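Local atomic coordinates of oligoribonuclease (Colwellia psychrerythraea, PDB entry 6A4D), a protein that probably degrades very short RNA fragments as a 3'-to-5' exoribonuclease and binds two molecules of a thymidine nitrophenyl phosphate analogue near each other. Residues G20-E25 with D115-N120; V27-A32 with I51-D56. The protein carries 1 engineered substitution. One frame throughout, in Å; residues are numbered along the deposited sequence.

Contact 1 of 2, residues G20-E25 with D115-N120. With 9RC (5'-O-[(S)-hydroxy(4-nitrophenoxy)phosphoryl]thymidine), chain D; 9RC (5'-O-[(S)-hydroxy(4-nitrophenoxy)phosphoryl]thymidine), chain C.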
# COMPACT_ATOMS: atom_id res chain seq x y z
N GLY A 20 4.20 -3.97 17.26
CA GLY A 20 5.39 -3.46 16.59
C GLY A 20 5.13 -3.37 15.13
O GLY A 20 3.99 -3.57 14.69
N LEU A 21 6.22 -3.13 14.40
CA LEU A 21 6.22 -2.94 12.95
C LEU A 21 6.36 -4.18 12.09
O LEU A 21 6.16 -4.10 10.88
CB LEU A 21 7.36 -1.99 12.55
CG LEU A 21 7.18 -0.48 12.74
CD1 LEU A 21 5.87 0.13 12.21
CD2 LEU A 21 7.29 -0.18 14.21
N GLU A 22 6.72 -5.31 12.67
CA GLU A 22 7.11 -6.48 11.90
C GLU A 22 6.10 -7.63 12.08
O GLU A 22 6.02 -8.22 13.16
CB GLU A 22 8.54 -6.88 12.25
CG GLU A 22 9.57 -6.38 11.24
CD GLU A 22 9.26 -6.87 9.81
OE1 GLU A 22 8.69 -8.01 9.68
OE2 GLU A 22 9.53 -6.10 8.82
N PRO A 23 5.32 -7.94 11.03
CA PRO A 23 4.30 -8.96 11.24
C PRO A 23 4.86 -10.34 11.55
O PRO A 23 4.16 -11.16 12.16
CB PRO A 23 3.58 -9.00 9.90
CG PRO A 23 3.89 -7.72 9.23
CD PRO A 23 5.27 -7.39 9.67
N VAL A 24 6.09 -10.60 11.10
CA VAL A 24 6.79 -11.86 11.37
C VAL A 24 6.73 -12.18 12.88
O VAL A 24 6.30 -13.26 13.26
CB VAL A 24 8.21 -11.88 10.77
CG1 VAL A 24 9.00 -13.10 11.21
CG2 VAL A 24 8.13 -11.85 9.23
N GLU A 25 7.03 -11.19 13.73
CA GLU A 25 7.04 -11.34 15.19
C GLU A 25 5.86 -10.73 15.91
O GLU A 25 5.52 -11.21 16.98
CB GLU A 25 8.27 -10.63 15.81
CG GLU A 25 9.58 -10.72 15.03
CD GLU A 25 10.06 -12.15 14.82
OE1 GLU A 25 9.40 -13.09 15.30
OE2 GLU A 25 11.12 -12.32 14.18
N ASP A 115 -0.99 -1.95 7.48
CA ASP A 115 -2.04 -2.71 8.21
C ASP A 115 -2.42 -3.99 7.44
O ASP A 115 -2.73 -4.98 8.05
CB ASP A 115 -3.34 -1.92 8.39
CG ASP A 115 -3.15 -0.56 9.11
OD1 ASP A 115 -2.44 0.32 8.57
OD2 ASP A 115 -3.82 -0.35 10.15
N ARG A 116 -2.41 -3.94 6.11
CA ARG A 116 -2.87 -5.05 5.30
C ARG A 116 -1.93 -6.24 5.42
O ARG A 116 -2.35 -7.38 5.28
CB ARG A 116 -3.02 -4.59 3.85
CG ARG A 116 -3.38 -5.63 2.81
CD ARG A 116 -3.96 -4.91 1.59
NE ARG A 116 -4.91 -5.80 0.98
CZ ARG A 116 -5.97 -5.48 0.28
NH1 ARG A 116 -6.27 -4.24 -0.04
NH2 ARG A 116 -6.69 -6.48 -0.19
N ARG A 117 -0.67 -5.97 5.73
CA ARG A 117 0.29 -7.02 6.09
C ARG A 117 -0.14 -7.87 7.29
O ARG A 117 0.03 -9.11 7.28
CB ARG A 117 1.63 -6.41 6.45
CG ARG A 117 2.38 -5.82 5.30
CD ARG A 117 3.61 -5.05 5.81
NE ARG A 117 4.78 -5.93 6.08
CZ ARG A 117 5.83 -5.60 6.82
NH1 ARG A 117 5.89 -4.42 7.46
NH2 ARG A 117 6.81 -6.47 6.97
N PHE A 118 -0.60 -7.23 8.36
CA PHE A 118 -1.02 -7.95 9.53
C PHE A 118 -2.39 -8.59 9.21
O PHE A 118 -2.68 -9.69 9.68
CB PHE A 118 -1.18 -7.03 10.73
CG PHE A 118 0.12 -6.62 11.36
CD1 PHE A 118 0.91 -5.61 10.78
CD2 PHE A 118 0.52 -7.17 12.57
CE1 PHE A 118 2.12 -5.22 11.37
CE2 PHE A 118 1.73 -6.76 13.18
CZ PHE A 118 2.52 -5.78 12.59
N ILE A 119 -3.26 -7.87 8.47
CA ILE A 119 -4.59 -8.40 8.16
C ILE A 119 -4.40 -9.68 7.34
O ILE A 119 -5.03 -10.71 7.61
CB ILE A 119 -5.46 -7.41 7.38
CG1 ILE A 119 -5.81 -6.18 8.23
CG2 ILE A 119 -6.75 -8.06 6.86
CD1 ILE A 119 -6.94 -6.35 9.16
N ASN A 120 -3.51 -9.60 6.36
CA ASN A 120 -3.23 -10.73 5.51
C ASN A 120 -2.69 -11.92 6.30
O ASN A 120 -3.19 -12.99 6.13
CB ASN A 120 -2.27 -10.37 4.36
CG ASN A 120 -1.68 -11.60 3.66
OD1 ASN A 120 -0.82 -12.30 4.22
ND2 ASN A 120 -2.12 -11.85 2.45
OAJ 9RC D . 6.00 0.12 17.00
CAE 9RC D . 5.74 1.20 16.48
NAI 9RC D . 6.65 2.25 16.62
CAL 9RC D . 6.41 3.49 16.06
OAS 9RC D . 7.22 4.39 16.25
CAT 9RC D . 5.25 3.71 15.32
CAU 9RC D . 5.00 4.97 14.75
CAF 9RC D . 4.38 2.64 15.17
NAB 9RC D . 4.62 1.38 15.75
CAA 9RC D . 3.66 0.22 15.58
OAC 9RC D . 2.77 0.49 14.50
CAD 9RC D . 2.77 0.01 16.79
CAH 9RC D . 1.53 0.75 16.40
OAK 9RC D . 0.36 0.24 17.01
CAG 9RC D . 1.42 0.46 14.97
CAR 9RC D . 0.48 1.49 14.26
OAQ 9RC D . 0.99 2.87 14.24
PAP 9RC D . 0.09 4.15 14.80
OAO 9RC D . -1.11 4.43 13.94
OAN 9RC D . -0.31 3.68 16.27
OAM 9RC D . 1.00 5.45 15.07
CAV 9RC D . 1.08 6.61 14.36
CAW 9RC D . 2.28 7.30 14.53
CAY 9RC D . 2.50 8.51 13.88
CBA 9RC D . 1.51 9.03 13.05
NBB 9RC D . 1.76 10.19 12.45
OBD 9RC D . 2.19 10.21 11.03
OBC 9RC D . 1.64 11.44 13.28
CAZ 9RC D . 0.28 8.36 12.87
CAX 9RC D . 0.06 7.15 13.53
OAJ 9RC C . 4.95 1.45 8.94
CAE 9RC C . 5.64 2.31 9.49
NAI 9RC C . 7.02 2.19 9.45
CAL 9RC C . 7.83 3.16 10.06
OAS 9RC C . 9.06 3.01 10.00
CAT 9RC C . 7.24 4.26 10.71
CAU 9RC C . 8.02 5.25 11.33
CAF 9RC C . 5.86 4.34 10.75
NAB 9RC C . 5.08 3.34 10.13
CAA 9RC C . 3.61 3.38 10.16
OAC 9RC C . 3.10 4.40 9.34
CAD 9RC C . 3.14 3.75 11.54
CAH 9RC C . 1.72 4.07 11.27
OAK 9RC C . 1.00 2.87 11.42
CAG 9RC C . 1.75 4.51 9.82
CAR 9RC C . 1.43 5.97 9.78
OAQ 9RC C . 1.65 6.37 8.44
PAP 9RC C . 1.44 7.89 8.06
OAO 9RC C . 1.53 7.90 6.46
OAN 9RC C . 2.63 8.61 8.56
OAM 9RC C . 0.07 8.15 8.77
CAV 9RC C . -0.85 9.16 9.02
CAW 9RC C . -2.06 8.83 9.74
CAY 9RC C . -3.08 9.83 9.98
CBA 9RC C . -2.89 11.17 9.52
NBB 9RC C . -3.77 12.23 9.66
OBD 9RC C . -3.28 13.72 10.11
OBC 9RC C . -5.08 12.06 9.29
CAZ 9RC C . -1.70 11.43 8.84
CAX 9RC C . -0.69 10.48 8.57
O HOH W 1 7.62 -2.64 9.21
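Gly-20 sets its carbonyl O 3.4 Å from Phe-118 CZ, where the loop leaving strand 11-18 of this RNase H-like exonuclease fold meets helix 112-122. Next, Leu-21 turns its side chain from the helix to the ligands. Its branched tip lies between two thymine bases: CD1 comes 3.5 Å from CAE of the 9RC of chain C, while CD2 meets the thymine of the chain D molecule, a wedge between neighbouring bases. Its carbonyl O accepts from water 1, which in turn accepts from Arg-117 NH1 at 3.0 Å. Gln-114 holds both ends as well, giving an N-H to Leu-21 O and taking one from Arg-117 NH1. Glu-22, its chain bent at chi2 (-57°), brings OE2 to the guanidinium edge; Arg-117 NH2 gives it a weak but nearly straight hydrogen bond of 3.3 Å, part of a salt bridge, with the two flat groups 73° apart. Pro-23 suits the central place because its rigid ring can cover two flat groups. CG makes a CH-pi contact over the Phe-118 face, 4.1 Å from the ring centroid, while CD sits over one face of the Arg-117 guanidinium, 3.4 Å from CZ.

Contact 2 of 2, residues V27-A32 with I51-D56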
# COMPACT_ATOMS: atom_id res chain seq x y z
N VAL A 27 1.93 -8.94 16.61
CA VAL A 27 0.54 -9.38 16.61
C VAL A 27 -0.36 -8.16 16.76
O VAL A 27 0.10 -7.07 17.09
CB VAL A 27 0.23 -10.34 17.80
CG1 VAL A 27 0.99 -11.62 17.62
CG2 VAL A 27 0.55 -9.74 19.14
N ILE A 28 -1.65 -8.36 16.50
CA ILE A 28 -2.61 -7.27 16.47
C ILE A 28 -3.20 -7.04 17.85
O ILE A 28 -3.67 -8.00 18.51
CB ILE A 28 -3.76 -7.59 15.51
CG1 ILE A 28 -3.22 -7.78 14.11
CG2 ILE A 28 -4.81 -6.48 15.57
CD1 ILE A 28 -4.27 -8.34 13.20
N LEU A 29 -3.22 -5.76 18.27
CA LEU A 29 -3.85 -5.38 19.56
C LEU A 29 -5.25 -4.80 19.47
O LEU A 29 -6.04 -4.96 20.40
CB LEU A 29 -2.93 -4.42 20.31
CG LEU A 29 -1.60 -5.05 20.68
CD1 LEU A 29 -0.75 -4.03 21.40
CD2 LEU A 29 -1.82 -6.29 21.55
N GLU A 30 -5.58 -4.16 18.35
CA GLU A 30 -6.86 -3.47 18.22
C GLU A 30 -7.25 -3.38 16.77
O GLU A 30 -6.37 -3.26 15.91
CB GLU A 30 -6.75 -2.04 18.76
CG GLU A 30 -8.08 -1.40 19.16
CD GLU A 30 -7.95 0.09 19.46
OE1 GLU A 30 -6.95 0.74 19.09
OE2 GLU A 30 -8.89 0.65 20.05
N ILE A 31 -8.55 -3.41 16.51
CA ILE A 31 -9.10 -3.15 15.21
C ILE A 31 -10.36 -2.25 15.31
O ILE A 31 -11.20 -2.40 16.19
CB ILE A 31 -9.35 -4.50 14.45
CG1 ILE A 31 -9.92 -4.23 13.05
CG2 ILE A 31 -10.29 -5.45 15.20
CD1 ILE A 31 -9.81 -5.44 12.15
N ALA A 32 -10.44 -1.27 14.44
CA ALA A 32 -11.64 -0.41 14.27
C ALA A 32 -11.95 -0.29 12.78
O ALA A 32 -11.02 -0.29 11.96
CB ALA A 32 -11.42 0.96 14.90
N ILE A 51 -7.92 -6.74 21.33
CA ILE A 51 -7.69 -8.18 21.23
C ILE A 51 -6.96 -8.65 22.47
O ILE A 51 -5.91 -8.10 22.85
CB ILE A 51 -6.78 -8.60 20.06
CG1 ILE A 51 -7.21 -7.98 18.71
CG2 ILE A 51 -6.74 -10.14 19.98
CD1 ILE A 51 -8.66 -8.22 18.36
N SER A 52 -7.49 -9.70 23.07
CA SER A 52 -6.88 -10.32 24.24
C SER A 52 -5.48 -10.80 23.91
O SER A 52 -5.24 -11.43 22.88
CB SER A 52 -7.72 -11.51 24.73
OG SER A 52 -7.05 -12.19 25.77
N GLN A 53 -4.56 -10.44 24.78
CA GLN A 53 -3.23 -10.92 24.75
C GLN A 53 -2.84 -11.16 26.20
O GLN A 53 -3.30 -10.46 27.13
CB GLN A 53 -2.32 -9.88 24.09
CG GLN A 53 -2.71 -9.50 22.65
CD GLN A 53 -2.40 -10.59 21.64
OE1 GLN A 53 -1.86 -11.61 21.99
NE2 GLN A 53 -2.69 -10.36 20.37
N THR A 54 -2.01 -12.16 26.42
CA THR A 54 -1.50 -12.43 27.77
C THR A 54 -0.59 -11.29 28.25
O THR A 54 -0.23 -10.39 27.48
CB THR A 54 -0.63 -13.67 27.75
OG1 THR A 54 0.47 -13.39 26.89
CG2 THR A 54 -1.40 -14.92 27.25
N ASP A 55 -0.16 -11.39 29.50
CA ASP A 55 0.92 -10.54 30.02
C ASP A 55 2.28 -10.81 29.39
O ASP A 55 3.07 -9.90 29.19
CB ASP A 55 1.03 -10.68 31.54
CG ASP A 55 -0.19 -10.14 32.27
OD1 ASP A 55 -0.98 -9.39 31.65
OD2 ASP A 55 -0.36 -10.46 33.47
N ASP A 56 2.57 -12.05 29.04
CA ASP A 56 3.82 -12.29 28.32
C ASP A 56 3.89 -11.32 27.16
O ASP A 56 4.89 -10.62 26.99
CB ASP A 56 3.92 -13.70 27.74
CG ASP A 56 5.06 -13.83 26.74
OD1 ASP A 56 6.18 -13.53 27.16
OD2 ASP A 56 4.86 -14.19 25.56
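Two donors of segment 51-56 reach successive carbonyls of segment 27-32: Ile-51 N bonds Leu-29 O at 2.8 Å, and Gln-53 NE2 bonds Ile-28 O at 3.2 Å, coming from above the plane of that carbonyl. Ile-28 O in turn lies close to the plane of the Gln-53 amide, whose end a bend at chi2 (-73°) turns back to the strand. Glutamine suits this place because one side chain supplies a donor and an apolar stem: the amide donates to Ile-28 O and also rests against Val-27 CG2, 3.5 Å from NE2, while the CG of the stem packs against Leu-29 CD2, also at 3.5 Å, the two side chains crossing at about a right angle. A leucine in place of Gln-53 would probably leave Ile-28 O without its side-chain donor. Ile-51, branched at CB, fills the space beside the backbone, with CB 3.5 Å from Ile-28 O and CG1 4.2 Å from Ile-28 CG2.

Further out, strand 28-36 is held between strands 11-18 and 42-50 of the mixed sheet, with Leu-29 and Glu-30 both facing Glu-17 in a classic beta bulge. Ile-28 packs on Leu-16, Phe-118 and Tyr-122, as a beta-branched aliphatic residue can within a strand. Beyond Gln-53, Thr-54 N-caps helix 55-59, its OG1 taking the N-H of Val-57. The sheet-edge pairing thus passes from a main-chain donor to a side-chain one, so that the chain can leave strand 42-50 for the helix while carbonyls of the bulged strand remain satisfied.

Overall arrangement
Contact 1 is partly buried and borders the ligands and the second subunit, whose Glu-22 OE2 bonds Asn-120; contact 2 is buried, and no other protein chain of the assembly touches it. Their centres are 13 Å apart, and contact 2 lies nested along the chain within the loop closed by contact 1. Strand 28-36 and helix 112-122 join them: Phe-118 CB packs 4.0 Å from Ile-28 CG1, so one aromatic residue serves both. The chemistry follows the place. Contact 1 joins loop to helix through charge, a bridging water and packing over flat groups, whereas contact 2 continues a sheet with uncharged amide-to-carbonyl bonds among aliphatic side chains.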